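Local coordinates for beta-porphyranase A (Bacteroides plebeius, PDB 4AW7), which hydrolyses the sulfated red-seaweed polysaccharide porphyran at the linkages between beta-D-galactopyranose and alpha-L-galactopyranose-6-sulfate, at residues 422-427 and 457-462. Numbering follows the deposited sequence.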
ATOM      1  N   THR A 422     -18.021 -10.387 -19.497  1.00 12.81           N
ATOM      2  CA  THR A 422     -18.791  -9.382 -18.763  1.00 13.08           C
ATOM      3  C   THR A 422     -17.848  -8.230 -18.388  1.00 11.61           C
ATOM      4  O   THR A 422     -16.703  -8.434 -17.967  1.00 14.40           O
ATOM      5  CB  THR A 422     -19.474  -9.983 -17.538  1.00 15.16           C
ATOM      6  OG1 THR A 422     -20.325 -11.080 -17.937  1.00 19.89           O
ATOM      7  CG2 THR A 422     -20.267  -8.979 -16.793  1.00 17.39           C
ATOM      8  N   LYS A 423     -18.318  -7.021 -18.574  1.00 11.28           N
ATOM      9  CA  LYS A 423     -17.557  -5.839 -18.252  1.00 11.05           C
ATOM     10  C   LYS A 423     -18.135  -5.174 -17.020  1.00 11.18           C
ATOM     11  O   LYS A 423     -19.307  -4.746 -17.022  1.00 12.64           O
ATOM     12  CB  LYS A 423     -17.568  -4.843 -19.416  1.00 12.32           C
ATOM     13  CG  LYS A 423     -16.815  -3.593 -19.109  1.00 13.63           C
ATOM     14  CD  LYS A 423     -16.642  -2.664 -20.286  1.00 17.23           C
ATOM     15  CE  LYS A 423     -17.958  -2.160 -20.799  1.00 19.95           C
ATOM     16  NZ  LYS A 423     -18.614  -1.141 -19.943  1.00 19.20           N
ATOM     17  N   ARG A 424     -17.331  -5.053 -15.971  1.00 10.47           N
ATOM     18  CA  ARG A 424     -17.663  -4.233 -14.811  1.00 10.44           C
ATOM     19  C   ARG A 424     -16.932  -2.906 -14.908  1.00  9.49           C
ATOM     20  O   ARG A 424     -15.759  -2.856 -15.225  1.00 10.12           O
ATOM     21  CB  ARG A 424     -17.213  -4.939 -13.541  1.00 10.23           C
ATOM     22  CG  ARG A 424     -17.697  -6.389 -13.370  1.00 10.36           C
ATOM     23  CD  ARG A 424     -17.066  -7.012 -12.158  1.00 11.19           C
ATOM     24  NE  ARG A 424     -17.461  -8.394 -11.983  1.00 11.58           N
ATOM     25  CZ  ARG A 424     -16.983  -9.169 -11.019  1.00 11.39           C
ATOM     26  NH1 ARG A 424     -16.114  -8.677 -10.152  1.00 11.20           N
ATOM     27  NH2 ARG A 424     -17.324 -10.436 -10.927  1.00 13.62           N
ATOM     28  N   SER A 425     -17.628  -1.827 -14.594  1.00 10.90           N
ATOM     29  CA  SER A 425     -17.069  -0.487 -14.642  1.00 10.76           C
ATOM     30  C   SER A 425     -17.468   0.296 -13.408  1.00 10.93           C
ATOM     31  O   SER A 425     -18.646   0.388 -13.114  1.00 12.46           O
ATOM     32  CB  SER A 425     -17.578   0.248 -15.866  1.00 11.40           C
ATOM     33  OG  SER A 425     -17.195   1.588 -15.836  1.00 14.71           O
ATOM     34  N   LEU A 426     -16.488   0.896 -12.752  1.00 11.12           N
ATOM     35  CA  LEU A 426     -16.702   1.776 -11.618  1.00 10.92           C
ATOM     36  C   LEU A 426     -16.073   3.123 -11.943  1.00 10.24           C
ATOM     37  O   LEU A 426     -14.841   3.266 -12.021  1.00 10.97           O
ATOM     38  CB  LEU A 426     -16.121   1.188 -10.337  1.00 10.32           C
ATOM     39  CG  LEU A 426     -16.551   1.865  -9.029  1.00 11.13           C
ATOM     40  CD1 LEU A 426     -16.103   0.997  -7.864  1.00 12.46           C
ATOM     41  CD2 LEU A 426     -16.059   3.310  -8.896  1.00 12.49           C
ATOM     42  N   TYR A 427     -16.926   4.119 -12.174  1.00 12.01           N
ATOM     43  CA  TYR A 427     -16.494   5.464 -12.514  1.00 11.27           C
ATOM     44  C   TYR A 427     -16.867   6.386 -11.363  1.00 11.30           C
ATOM     45  O   TYR A 427     -18.007   6.427 -10.959  1.00 12.07           O
ATOM     46  CB  TYR A 427     -17.155   5.939 -13.821  1.00 12.26           C
ATOM     47  CG  TYR A 427     -16.916   7.411 -14.111  1.00 12.22           C
ATOM     48  CD1 TYR A 427     -15.660   7.958 -14.008  1.00 13.28           C
ATOM     49  CD2 TYR A 427     -17.949   8.267 -14.503  1.00 15.17           C
ATOM     50  CE1 TYR A 427     -15.398   9.297 -14.268  1.00 14.07           C
ATOM     51  CE2 TYR A 427     -17.676   9.627 -14.772  1.00 12.52           C
ATOM     52  CZ  TYR A 427     -16.414  10.125 -14.621  1.00 14.18           C
ATOM     53  OH  TYR A 427     -16.177  11.471 -14.905  1.00 17.44           O
ATOM     54  N   VAL A 457     -13.103  -3.984 -14.777  1.00  8.83           N
ATOM     55  CA  VAL A 457     -12.767  -5.387 -14.613  1.00  8.65           C
ATOM     56  C   VAL A 457     -13.595  -6.176 -15.612  1.00  8.95           C
ATOM     57  O   VAL A 457     -14.840  -6.129 -15.592  1.00 10.31           O
ATOM     58  CB  VAL A 457     -13.016  -5.875 -13.161  1.00  8.45           C
ATOM     59  CG1 VAL A 457     -12.843  -7.374 -13.041  1.00 11.56           C
ATOM     60  CG2 VAL A 457     -12.113  -5.153 -12.186  1.00  9.95           C
ATOM     61  N   LEU A 458     -12.898  -6.844 -16.517  1.00  9.20           N
ATOM     62  CA  LEU A 458     -13.500  -7.783 -17.450  1.00  9.71           C
ATOM     63  C   LEU A 458     -13.406  -9.185 -16.861  1.00 10.26           C
ATOM     64  O   LEU A 458     -12.352  -9.590 -16.353  1.00 10.75           O
ATOM     65  CB  LEU A 458     -12.727  -7.743 -18.753  1.00 10.69           C
ATOM     66  CG  LEU A 458     -12.777  -6.429 -19.534  1.00 12.76           C
ATOM     67  CD1 LEU A 458     -11.645  -6.331 -20.536  1.00 16.98           C
ATOM     68  CD2 LEU A 458     -14.089  -6.310 -20.259  1.00 18.34           C
ATOM     69  N   VAL A 459     -14.522  -9.912 -16.918  1.00 11.50           N
ATOM     70  CA  VAL A 459     -14.628 -11.270 -16.391  1.00 12.44           C
ATOM     71  C   VAL A 459     -15.050 -12.141 -17.556  1.00 13.44           C
ATOM     72  O   VAL A 459     -15.990 -11.803 -18.290  1.00 15.68           O
ATOM     73  CB  VAL A 459     -15.635 -11.375 -15.242  1.00 13.49           C
ATOM     74  CG1 VAL A 459     -15.674 -12.826 -14.673  1.00 16.27           C
ATOM     75  CG2 VAL A 459     -15.345 -10.339 -14.196  1.00 14.96           C
ATOM     76  N   ALA A 460     -14.350 -13.242 -17.758  1.00 12.94           N
ATOM     77  CA  ALA A 460     -14.672 -14.110 -18.895  1.00 14.61           C
ATOM     78  C   ALA A 460     -14.404 -15.555 -18.561  1.00 14.69           C
ATOM     79  O   ALA A 460     -13.663 -15.861 -17.618  1.00 14.80           O
ATOM     80  CB  ALA A 460     -13.829 -13.698 -20.092  1.00 14.94           C
ATOM     81  N   ASP A 461     -14.998 -16.461 -19.341  1.00 14.94           N
ATOM     82  CA  ASP A 461     -14.654 -17.871 -19.270  1.00 14.93           C
ATOM     83  C   ASP A 461     -13.505 -18.120 -20.172  1.00 15.73           C
ATOM     84  O   ASP A 461     -13.393 -17.518 -21.227  1.00 17.66           O
ATOM     85  CB  ASP A 461     -15.815 -18.786 -19.711  1.00 15.46           C
ATOM     86  CG  ASP A 461     -17.024 -18.715 -18.819  1.00 18.01           C
ATOM     87  OD1 ASP A 461     -16.910 -18.325 -17.665  1.00 23.78           O
ATOM     88  OD2 ASP A 461     -18.131 -19.112 -19.290  1.00 23.51           O
ATOM     89  N   VAL A 462     -12.615 -19.007 -19.738  1.00 17.16           N
ATOM     90  CA  VAL A 462     -11.440 -19.338 -20.510  1.00 18.61           C
ATOM     91  C   VAL A 462     -11.286 -20.850 -20.449  1.00 21.70           C
ATOM     92  O   VAL A 462     -11.399 -21.456 -19.390  1.00 22.08           O
ATOM     93  CB  VAL A 462     -10.161 -18.577 -19.972  1.00 18.10           C
ATOM     94  CG1 VAL A 462      -9.877 -18.867 -18.494  1.00 19.73           C
ATOM     95  CG2 VAL A 462      -8.968 -18.912 -20.846  1.00 20.57           C
TER
HETATM   96  O   HOH W   1     -18.513 -13.238 -17.533  1.00 23.18           O
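Thr422 and Val459 face each other as a hydrogen-bonded antiparallel pair: Thr422 N donates to Val459 O at 2.8 Å, and Val459 N returns the bond to Thr422 O, both nearly straight (168°). Val459 O takes a second donor, a water 3.0 Å away that also hydrogen-bonds to Thr422 OG1. That hydroxyl stands beside its own backbone N, anti to the carbonyl carbon (chi1 -57°), and has a further partner in Asn440. Thr422 O receives in addition a CA-H...O contact from Leu458 CA at 3.3 Å. Lys423 and Leu458 form the next, non-hydrogen-bonded pair, whose side chains lie on the face opposite Thr422 and Val459. Lys423 CB rests against Leu458 CD2 at 3.9 Å, CG almost as near; beyond them the lysine chain bends at its last two torsions and turns from Leu458, its NZ bonding Gln439. The segments belong to adjacent strands, 421-429 and 454-462, of the porphyranase beta-sandwich domain, with strand 433-441 on the far side of 422-427 and strand 392-399 on the far side of 457-462. Arg424 and Val457 restore the hydrogen-bonded pattern, Arg424 N reaching Val457 O at 2.7 Å and Val457 N reaching Arg424 O. With CG anti to the carbonyl carbon (chi1 -52°) and the chain extended from CG to NE, the arginine side chain passes obliquely over Val459, which lies on the same face as Val457: Val459 CG2 sits 3.4 Å above the guanidinium plane, offset toward its rim and nearest NE. Replacing Arg424 by an alanine would probably take away the guanidinium face that packs on Val459 CG2 and leave the carbonyls of Leu364 and Lys366 without the NH1 donor.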